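Local coordinates for methanogen homoaconitase large subunit (Methanocaldococcus jannaschii, PDB 4KP2), which forms the iron-sulfur subunit of a hydro-lyase that reversibly converts (R)-homocitrate to homoisocitrate through cis-homoaconitate in 2-oxosuberate biosynthesis, at residues 50-54 against 55-59; 59-62 against 63-67; 82-85 against 86-90; 201-204 against 205-208; 248-251 against 252-255. All blocks are in the same frame, centred on the assembly; numbering follows the deposited sequence.

Contact 1 (50-54 against 55-59); sequences AMTHD and GTTPL
His53 O receives three bonds from the residues that start the next helix. Thr57 N donates to His53 O at 2.6 Å, nearly in line with the C=O bond. The same His53 O takes Thr57 OG1 at 2.7 Å and Thr56 N at 2.9 Å. Both of these donors stand out of the carbonyl plane. The turn joins strand 49-53 to helix 57-67, the first step of a beta-alpha-beta unit in the parallel sheet. Thr56 OG1 in turn accepts from His53 N over 3.1 Å, and this hydroxyl also bonds to the backbone O of Gly137. Thr52 OG1 comes within 2.9 Å of Thr57 OG1 and has a further partner in Tyr163 OH.

The His53 ring is held as well. Its CG sits between the backbone N and the carbonyl carbon (chi1 55°), which turns the ring back under Thr56. His53 ND1 accepts from Gly55 N at 3.0 Å, with the donor tilted from the ring plane. The Asp54 carboxylate takes bonds from the backbone N of His83 and of Asn84. Packing completes the contact. Pro58 CD rests 3.3 Å from Asp54 O. Thr56 OG1 stands over the centre of the His53 ring, and Thr56 CB makes a CH-pi contact with the same face, 4.3 Å from the ring centroid.

Contact 2 (59-62 against 63-67); sequences LAYK and ALKEM
Tyr61 and Lys65 meet because their first torsions turn the two side chains into each other. In Tyr61, CG is anti to the backbone N (chi1 -176°), which swings the ring toward the next helical turn. In Lys65, CG lies beside the backbone N (chi1 -66°), and the chain then bends at chi3 (60°). The bent chain passes across one face of the ring. Lys65 CD stands over the centre of the Tyr61 ring, 3.8 Å from its centroid, in a CH-pi contact. Lys65 CG adds a second approach, 3.7 Å from Tyr61 CE1. It is thus the methylenes of the lysine that cover the ring.

The pair sits one turn apart on helix 57-67, which links strands 49-53 and 77-80 of a beta-alpha-beta unit. Lys65 N donates to Tyr61 O at 2.9 Å, so backbone and side chains join the same two residues. Leu64 N lies 2.9 Å from Ala60 O, but that bond is weak, and so is the bond from Ala63 N to Leu59 O. Leu64 CD2 approaches the edge of the Tyr61 ring, 4.4 Å from CD1. Leu64 also packs on Phe102 and Phe106 of helix 90-106, and the Tyr61 ring meets Phe102 edge-to-face.

Lys62 NZ and Lys65 NZ are 5.8 Å apart, and both residues are exposed. Glu66 OE2 lies 5.7 Å from Lys62 NZ, so an opposite charge is as near as the like one. The chemistry is divided: apolar carbon packs on the tyrosine face, while the ammonium groups belong to the helix surface, where carboxylate and solvent would probably soften their repulsion.

Contact 3 (82-85 against 86-90); sequences DHNV and PPNTV
A cis peptide bond joins Val85 to Pro86, drawing their CA atoms to 2.9 Å of each other. It turns the chain sharply between two short runs that have no regular helix or strand. Asn84 O faces back over the bend, with Pro87 CA 3.4 Å away in a CA-H...O contact.

One side-chain hydrogen bond spans the turn. Asn88 ND2 donates to Asn84 OD1 at 3.1 Å, in the carbonyl plane and on a lone pair of Asn84. The two amide planes are only 22° apart. Asn88 CG lies between its backbone N and carbonyl carbon (chi1 39°), which brings the amide back to Asn84. Asn88 OD1 then rests 3.2 Å from Asn84 CB.

At the start of the loop, His83 ND1 donates to Asp82 OD1 at 2.8 Å, in the plane of the His83 ring. Beyond the bend, Pro86 packs on Cys379 and Val85 on Met377, both of the second subunit. This loop leads from strand 77-80 of the parallel sheet to helix 90-106. It runs along the subunit interface, with the Val85 side chain about 7 Å from that of Cys383, a predicted ligand of the [4Fe-4S] cluster.

Contact 4 (201-204 against 205-208); sequences GRRG and ATYM
Thr206 lays its hydroxyl against the base of the Arg203 side chain, with OG1 3.3 Å from CG. The two side chains meet at a slant. The same OG1 donates to Arg203 O at 3.0 Å, from above the carbonyl plane and not on a lone pair. The torsion explains the reach: OG1 is anti to the carbonyl carbon of Thr206 and beside its backbone N (chi1 -43°), which directs it back along the chain.

The other branch of Thr206 goes forward. CG2 stands over the centre of the Tyr207 ring, 3.5 Å above its plane. One threonine touches Arg203, three residues back, and Tyr207, the next residue, with different branches. Thr206 and Tyr207 are the two central residues of a type II beta turn from Ala205 to Met208. The turn is closed by a weak bond from Met208 N to Ala205 O at 3.1 Å. The segment links helix 189-200 to strand 208-213 of the mixed sheet. Next to the contact, Arg202 forms a salt bridge with Asp302.

Replacing Thr206 with a valine would probably leave Arg203 O without its hydroxyl partner and the loop less firmly held. Beyond Arg203 CG the arginine chain runs out extended. Its role here is therefore aliphatic at the base, while the polar link is made by its backbone carbonyl and the threonine hydroxyl, not by the guanidinium group.

Contact 5 (248-251 against 252-255); sequences TYDY and LKKE
This is a local contact toward the C-terminal end of helix 246-254, between side chains up to four residues apart. Tyr251 carries it, packing on Glu255 four residues on. Glu255 CG lies over one face of the Tyr251 ring, offset toward the rim, 3.7 Å from its centroid, in a CH-pi contact. Tyr251 CG is anti to the backbone N (chi1 175°), which sets the ring alongside the coming turn. The carboxylate plane of Glu255 is turned 36° from the ring. The backbone joins the same two residues: Glu255 N donates to Tyr251 O at 3.2 Å.

Leu252 crosses the tyrosine at about a right angle, its CD2 4.1 Å from Tyr251 CD2. Asp250 and Lys253 lie side by side, with a long salt bridge of 3.7 Å between Asp250 OD1 and Lys253 NZ. Beyond the helix, Tyr251 OH makes a weak bond to Ala124 O.

With an alanine in place of Tyr251, Glu255 CG would probably lose the ring it rests on, and a gap would open beside Leu252. The glutamate thus does two jobs: the CG methylene covers the Tyr251 face, and the carboxylate, still close to the ring at OE2, offers OE1 to Lys357 in a salt bridge.

Overall arrangement
Contacts 1 and 2 share Leu59 and helix 57-67, and their centres are 11 Å apart. Contact 1 also touches contact 3, in the loop that follows the neighbouring strand 77-80. Asp54 OD2 meets Asn84 N at 2.8 Å, and the rings of His53 and His83 stack. These two loops lie near the predicted cluster ligands: the Asp54 side chain is about 7 Å from that of Cys383. Contact 2 is farther out. Contact 5 stays about 14 Å from contacts 1 and 3 between nearest atoms, but the Tyr251 side chain is about 10 Å from that of the predicted ligand Cys323. Contact 4 stands apart, its nearest atoms about 19 Å from those of contacts 1 and 3.

Contact 1 (50-54 against 55-59)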
# COMPACT_ATOMS: atom_id res chain seq x y z
N ALA A 50 20.60 -15.88 -11.45
CA ALA A 50 20.69 -15.73 -10.00
C ALA A 50 19.89 -14.51 -9.53
O ALA A 50 20.01 -13.42 -10.09
CB ALA A 50 22.14 -15.61 -9.57
N MET A 51 19.07 -14.70 -8.50
CA MET A 51 18.18 -13.64 -8.03
C MET A 51 18.03 -13.59 -6.51
O MET A 51 17.84 -14.61 -5.86
CB MET A 51 16.81 -13.76 -8.70
CG MET A 51 15.69 -13.05 -7.96
SD MET A 51 14.70 -14.19 -6.96
CE MET A 51 14.55 -13.25 -5.45
N THR A 52 18.13 -12.38 -5.96
CA THR A 52 17.86 -12.15 -4.55
C THR A 52 16.98 -10.91 -4.38
O THR A 52 17.09 -9.95 -5.14
CB THR A 52 19.16 -11.95 -3.75
OG1 THR A 52 20.01 -11.01 -4.42
CG2 THR A 52 19.90 -13.28 -3.60
N HIS A 53 16.11 -10.94 -3.37
CA HIS A 53 15.20 -9.82 -3.13
C HIS A 53 15.67 -8.95 -1.96
O HIS A 53 16.71 -9.22 -1.36
CB HIS A 53 13.77 -10.31 -2.89
CG HIS A 53 13.65 -11.33 -1.80
ND1 HIS A 53 13.65 -10.99 -0.47
CD2 HIS A 53 13.53 -12.68 -1.85
CE1 HIS A 53 13.53 -12.09 0.26
NE2 HIS A 53 13.46 -13.13 -0.55
N ASP A 54 14.89 -7.92 -1.64
CA ASP A 54 15.26 -6.94 -0.62
C ASP A 54 15.50 -7.54 0.76
O ASP A 54 16.15 -6.93 1.61
CB ASP A 54 14.21 -5.83 -0.53
CG ASP A 54 12.82 -6.37 -0.24
OD1 ASP A 54 12.49 -7.47 -0.73
OD2 ASP A 54 12.06 -5.70 0.49
N GLY A 55 14.98 -8.75 0.98
CA GLY A 55 15.15 -9.42 2.25
C GLY A 55 16.37 -10.33 2.29
O GLY A 55 16.87 -10.67 3.36
N THR A 56 16.86 -10.71 1.11
CA THR A 56 17.98 -11.64 1.02
C THR A 56 19.19 -11.07 0.29
O THR A 56 20.30 -11.59 0.42
CB THR A 56 17.56 -12.97 0.36
OG1 THR A 56 16.93 -12.71 -0.90
CG2 THR A 56 16.58 -13.72 1.26
N THR A 57 18.98 -10.01 -0.48
CA THR A 57 20.09 -9.33 -1.16
C THR A 57 21.15 -8.77 -0.20
O THR A 57 22.34 -9.01 -0.41
CB THR A 57 19.61 -8.22 -2.13
OG1 THR A 57 18.72 -8.78 -3.11
CG2 THR A 57 20.79 -7.58 -2.85
N PRO A 58 20.74 -8.04 0.85
CA PRO A 58 21.77 -7.54 1.77
C PRO A 58 22.43 -8.68 2.55
O PRO A 58 23.59 -8.57 2.94
CB PRO A 58 20.98 -6.66 2.74
CG PRO A 58 19.71 -6.34 2.04
CD PRO A 58 19.40 -7.54 1.23
N LEU A 59 21.68 -9.75 2.77
CA LEU A 59 22.20 -10.92 3.46
C LEU A 59 23.23 -11.65 2.60
O LEU A 59 24.22 -12.17 3.11
CB LEU A 59 21.06 -11.87 3.84
CG LEU A 59 20.39 -11.67 5.20
CD1 LEU A 59 19.86 -10.26 5.37
CD2 LEU A 59 19.27 -12.69 5.39

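Contact 2 (59-62 against 63-67)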
# COMPACT_ATOMS: atom_id res chain seq x y z
N LEU A 59 21.68 -9.75 2.77
CA LEU A 59 22.20 -10.92 3.46
C LEU A 59 23.23 -11.65 2.60
O LEU A 59 24.22 -12.17 3.11
CB LEU A 59 21.06 -11.87 3.84
CG LEU A 59 20.39 -11.67 5.20
CD1 LEU A 59 19.86 -10.26 5.37
CD2 LEU A 59 19.27 -12.69 5.39
N ALA A 60 22.98 -11.68 1.29
CA ALA A 60 23.89 -12.34 0.36
C ALA A 60 25.08 -11.45 0.04
O ALA A 60 26.18 -11.94 -0.23
CB ALA A 60 23.15 -12.71 -0.92
N TYR A 61 24.86 -10.14 0.06
CA TYR A 61 25.92 -9.17 -0.21
C TYR A 61 26.94 -9.17 0.93
O TYR A 61 28.14 -9.20 0.69
CB TYR A 61 25.34 -7.77 -0.41
CG TYR A 61 26.35 -6.72 -0.80
CD1 TYR A 61 27.51 -7.06 -1.50
CD2 TYR A 61 26.17 -5.39 -0.46
CE1 TYR A 61 28.44 -6.11 -1.85
CE2 TYR A 61 27.09 -4.42 -0.81
CZ TYR A 61 28.23 -4.79 -1.50
OH TYR A 61 29.15 -3.83 -1.86
N LYS A 62 26.44 -9.11 2.16
CA LYS A 62 27.29 -9.11 3.34
C LYS A 62 28.12 -10.39 3.39
O LYS A 62 29.28 -10.37 3.80
CB LYS A 62 26.44 -8.99 4.61
CG LYS A 62 26.95 -7.97 5.62
CD LYS A 62 28.32 -8.35 6.15
CE LYS A 62 28.75 -7.42 7.28
NZ LYS A 62 28.73 -5.99 6.86
N ALA A 63 27.52 -11.49 2.96
CA ALA A 63 28.22 -12.77 2.89
C ALA A 63 29.24 -12.77 1.76
O ALA A 63 30.26 -13.45 1.83
CB ALA A 63 27.23 -13.91 2.72
N LEU A 64 28.94 -12.00 0.71
CA LEU A 64 29.82 -11.91 -0.45
C LEU A 64 31.06 -11.08 -0.14
O LEU A 64 32.13 -11.29 -0.72
CB LEU A 64 29.06 -11.31 -1.64
CG LEU A 64 29.82 -11.16 -2.96
CD1 LEU A 64 30.25 -12.52 -3.48
CD2 LEU A 64 28.95 -10.45 -3.99
N LYS A 65 30.92 -10.14 0.79
CA LYS A 65 32.00 -9.23 1.15
C LYS A 65 33.06 -9.90 2.03
O LYS A 65 34.08 -9.30 2.34
CB LYS A 65 31.44 -7.99 1.85
CG LYS A 65 30.57 -7.12 0.95
CD LYS A 65 29.66 -6.23 1.77
CE LYS A 65 30.45 -5.31 2.68
NZ LYS A 65 31.29 -4.37 1.90
N GLU A 66 32.80 -11.14 2.44
CA GLU A 66 33.72 -11.86 3.30
C GLU A 66 34.63 -12.79 2.50
O GLU A 66 35.75 -13.07 2.91
CB GLU A 66 32.95 -12.68 4.34
CG GLU A 66 32.16 -11.84 5.33
CD GLU A 66 33.05 -11.14 6.34
OE1 GLU A 66 34.21 -11.56 6.51
OE2 GLU A 66 32.58 -10.18 6.98
N MET A 67 34.14 -13.24 1.35
CA MET A 67 34.86 -14.23 0.56
C MET A 67 35.39 -13.66 -0.76
O MET A 67 36.57 -13.79 -1.07
CB MET A 67 33.98 -15.44 0.28
CG MET A 67 32.53 -15.09 -0.03
SD MET A 67 31.69 -16.39 -0.95
CE MET A 67 32.72 -16.46 -2.41

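Contact 3 (82-85 against 86-90)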
# COMPACT_ATOMS: atom_id res chain seq x y z
N ASP A 82 10.44 -6.43 -3.33
CA ASP A 82 9.04 -6.82 -3.32
C ASP A 82 8.52 -7.16 -1.92
O ASP A 82 7.35 -6.93 -1.62
CB ASP A 82 8.80 -8.00 -4.26
CG ASP A 82 9.55 -9.25 -3.83
OD1 ASP A 82 10.63 -9.12 -3.22
OD2 ASP A 82 9.05 -10.36 -4.11
N HIS A 83 9.38 -7.72 -1.08
CA HIS A 83 8.98 -8.17 0.24
C HIS A 83 8.57 -7.03 1.17
O HIS A 83 7.57 -7.12 1.88
CB HIS A 83 10.09 -8.99 0.89
CG HIS A 83 10.16 -10.40 0.41
ND1 HIS A 83 10.28 -10.73 -0.92
CD2 HIS A 83 10.13 -11.58 1.09
CE1 HIS A 83 10.32 -12.05 -1.05
NE2 HIS A 83 10.23 -12.58 0.16
N ASN A 84 9.34 -5.95 1.15
CA ASN A 84 9.10 -4.82 2.05
C ASN A 84 8.97 -3.50 1.30
O ASN A 84 9.75 -2.57 1.53
CB ASN A 84 10.22 -4.73 3.09
CG ASN A 84 10.40 -6.02 3.87
OD1 ASN A 84 9.79 -6.20 4.93
ND2 ASN A 84 11.23 -6.92 3.36
N VAL A 85 7.99 -3.42 0.41
CA VAL A 85 7.81 -2.21 -0.39
C VAL A 85 6.42 -1.58 -0.19
O VAL A 85 5.40 -2.23 -0.42
CB VAL A 85 8.07 -2.49 -1.89
CG1 VAL A 85 9.55 -2.70 -2.13
CG2 VAL A 85 7.27 -3.69 -2.37
N PRO A 86 6.39 -0.32 0.26
CA PRO A 86 7.52 0.52 0.67
C PRO A 86 8.11 0.05 2.00
O PRO A 86 7.46 -0.73 2.69
CB PRO A 86 6.87 1.91 0.85
CG PRO A 86 5.59 1.84 0.10
CD PRO A 86 5.12 0.43 0.26
N PRO A 87 9.34 0.49 2.33
CA PRO A 87 10.02 0.11 3.57
C PRO A 87 9.14 0.26 4.81
O PRO A 87 8.57 1.33 5.04
CB PRO A 87 11.18 1.10 3.63
CG PRO A 87 11.51 1.35 2.21
CD PRO A 87 10.20 1.32 1.47
N ASN A 88 9.05 -0.80 5.60
CA ASN A 88 8.18 -0.84 6.77
C ASN A 88 8.92 -0.52 8.07
O ASN A 88 8.35 0.07 8.99
CB ASN A 88 7.49 -2.20 6.87
CG ASN A 88 8.41 -3.34 6.48
OD1 ASN A 88 9.36 -3.16 5.72
ND2 ASN A 88 8.13 -4.53 7.00
N THR A 89 10.18 -0.93 8.16
CA THR A 89 10.98 -0.64 9.34
C THR A 89 12.29 0.04 8.96
O THR A 89 12.65 0.10 7.79
CB THR A 89 11.28 -1.92 10.15
OG1 THR A 89 11.88 -2.90 9.29
CG2 THR A 89 10.00 -2.49 10.74
N VAL A 90 12.98 0.56 9.97
CA VAL A 90 14.28 1.18 9.76
C VAL A 90 15.28 0.14 9.25
O VAL A 90 16.05 0.41 8.33
CB VAL A 90 14.82 1.81 11.06
CG1 VAL A 90 16.19 2.43 10.82
CG2 VAL A 90 13.84 2.85 11.58

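Contact 4 (201-204 against 205-208)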
# COMPACT_ATOMS: atom_id res chain seq x y z
N GLY A 201 1.54 -34.81 0.75
CA GLY A 201 1.84 -34.39 2.11
C GLY A 201 2.80 -33.22 2.14
O GLY A 201 3.43 -32.90 1.14
N ARG A 202 2.92 -32.58 3.31
CA ARG A 202 3.80 -31.43 3.46
C ARG A 202 5.27 -31.84 3.52
O ARG A 202 6.16 -30.99 3.47
CB ARG A 202 3.42 -30.62 4.70
CG ARG A 202 3.46 -31.41 6.00
CD ARG A 202 3.26 -30.50 7.20
NE ARG A 202 3.00 -31.26 8.43
CZ ARG A 202 1.80 -31.39 8.99
NH1 ARG A 202 1.66 -32.10 10.10
NH2 ARG A 202 0.74 -30.81 8.44
N ARG A 203 5.51 -33.14 3.64
CA ARG A 203 6.87 -33.65 3.73
C ARG A 203 7.04 -34.90 2.87
O ARG A 203 8.04 -35.60 2.98
CB ARG A 203 7.21 -33.97 5.19
CG ARG A 203 8.63 -33.61 5.59
CD ARG A 203 8.93 -34.09 7.00
NE ARG A 203 10.08 -33.41 7.59
CZ ARG A 203 9.99 -32.35 8.38
NH1 ARG A 203 8.80 -31.84 8.69
NH2 ARG A 203 11.08 -31.79 8.88
N GLY A 204 6.05 -35.17 2.02
CA GLY A 204 6.07 -36.36 1.19
C GLY A 204 6.81 -36.19 -0.12
O GLY A 204 6.59 -36.94 -1.06
N ALA A 205 7.69 -35.20 -0.17
CA ALA A 205 8.46 -34.94 -1.38
C ALA A 205 9.83 -34.34 -1.04
O ALA A 205 10.47 -33.73 -1.90
CB ALA A 205 7.69 -34.01 -2.30
N THR A 206 10.26 -34.53 0.20
CA THR A 206 11.53 -33.98 0.66
C THR A 206 12.71 -34.57 -0.11
O THR A 206 12.72 -35.77 -0.41
CB THR A 206 11.72 -34.20 2.17
OG1 THR A 206 10.49 -33.93 2.86
CG2 THR A 206 12.81 -33.29 2.71
N TYR A 207 13.68 -33.72 -0.43
CA TYR A 207 14.85 -34.10 -1.21
C TYR A 207 14.49 -34.61 -2.61
O TYR A 207 15.29 -35.30 -3.24
CB TYR A 207 15.70 -35.15 -0.48
CG TYR A 207 15.86 -34.91 1.00
CD1 TYR A 207 16.61 -33.84 1.47
CD2 TYR A 207 15.29 -35.77 1.93
CE1 TYR A 207 16.77 -33.62 2.83
CE2 TYR A 207 15.45 -35.56 3.29
CZ TYR A 207 16.18 -34.49 3.73
OH TYR A 207 16.34 -34.27 5.08
N MET A 208 13.30 -34.27 -3.08
CA MET A 208 12.82 -34.77 -4.36
C MET A 208 12.23 -33.65 -5.22
O MET A 208 11.91 -32.58 -4.73
CB MET A 208 11.78 -35.87 -4.16
CG MET A 208 12.32 -37.11 -3.45
SD MET A 208 11.04 -38.33 -3.16
CE MET A 208 10.44 -38.61 -4.82

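Contact 5 (248-251 against 252-255)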
# COMPACT_ATOMS: atom_id res chain seq x y z
N THR A 248 3.93 -22.65 -23.43
CA THR A 248 5.05 -21.99 -22.77
C THR A 248 5.69 -20.96 -23.69
O THR A 248 6.06 -19.86 -23.25
CB THR A 248 6.12 -23.01 -22.33
OG1 THR A 248 5.52 -24.02 -21.51
CG2 THR A 248 7.24 -22.33 -21.55
N TYR A 249 5.81 -21.30 -24.97
CA TYR A 249 6.41 -20.39 -25.95
C TYR A 249 5.50 -19.20 -26.24
O TYR A 249 5.99 -18.10 -26.50
CB TYR A 249 6.74 -21.13 -27.24
CG TYR A 249 7.68 -22.31 -27.07
CD1 TYR A 249 8.94 -22.14 -26.52
CD2 TYR A 249 7.30 -23.59 -27.46
CE1 TYR A 249 9.80 -23.21 -26.36
CE2 TYR A 249 8.15 -24.66 -27.30
CZ TYR A 249 9.40 -24.47 -26.75
OH TYR A 249 10.25 -25.54 -26.59
N ASP A 250 4.19 -19.43 -26.20
CA ASP A 250 3.22 -18.36 -26.45
C ASP A 250 3.30 -17.29 -25.37
O ASP A 250 3.10 -16.11 -25.64
CB ASP A 250 1.81 -18.93 -26.52
CG ASP A 250 1.60 -19.82 -27.73
OD1 ASP A 250 2.28 -19.61 -28.76
OD2 ASP A 250 0.75 -20.74 -27.66
N TYR A 251 3.59 -17.71 -24.14
CA TYR A 251 3.74 -16.79 -23.03
C TYR A 251 5.00 -15.94 -23.19
O TYR A 251 5.04 -14.79 -22.77
CB TYR A 251 3.79 -17.56 -21.71
CG TYR A 251 4.05 -16.71 -20.49
CD1 TYR A 251 3.02 -16.01 -19.88
CD2 TYR A 251 5.33 -16.61 -19.94
CE1 TYR A 251 3.26 -15.23 -18.76
CE2 TYR A 251 5.57 -15.83 -18.83
CZ TYR A 251 4.53 -15.14 -18.24
OH TYR A 251 4.77 -14.37 -17.13
N LEU A 252 6.02 -16.53 -23.80
CA LEU A 252 7.29 -15.84 -24.01
C LEU A 252 7.18 -14.86 -25.18
O LEU A 252 8.09 -14.06 -25.41
CB LEU A 252 8.42 -16.84 -24.25
CG LEU A 252 8.65 -17.85 -23.12
CD1 LEU A 252 9.81 -18.77 -23.45
CD2 LEU A 252 8.89 -17.13 -21.80
N LYS A 253 6.08 -14.93 -25.91
CA LYS A 253 5.82 -14.00 -27.00
C LYS A 253 5.06 -12.79 -26.50
O LYS A 253 5.34 -11.65 -26.89
CB LYS A 253 5.02 -14.68 -28.11
CG LYS A 253 5.77 -15.78 -28.84
CD LYS A 253 5.05 -16.16 -30.13
CE LYS A 253 3.61 -16.56 -29.86
NZ LYS A 253 2.87 -16.86 -31.12
N LYS A 254 4.09 -13.04 -25.63
CA LYS A 254 3.22 -11.99 -25.10
C LYS A 254 3.95 -11.07 -24.12
O LYS A 254 3.64 -9.89 -24.02
CB LYS A 254 1.99 -12.63 -24.45
CG LYS A 254 1.22 -11.75 -23.49
CD LYS A 254 -0.03 -12.45 -22.99
CE LYS A 254 -0.56 -11.83 -21.71
NZ LYS A 254 0.37 -12.05 -20.57
N GLU A 255 4.94 -11.62 -23.42
CA GLU A 255 5.61 -10.90 -22.35
C GLU A 255 6.90 -10.19 -22.76
O GLU A 255 6.99 -8.96 -22.68
CB GLU A 255 5.88 -11.84 -21.17
CG GLU A 255 4.63 -12.45 -20.55
CD GLU A 255 3.77 -11.43 -19.83
OE1 GLU A 255 4.31 -10.37 -19.43
OE2 GLU A 255 2.57 -11.69 -19.64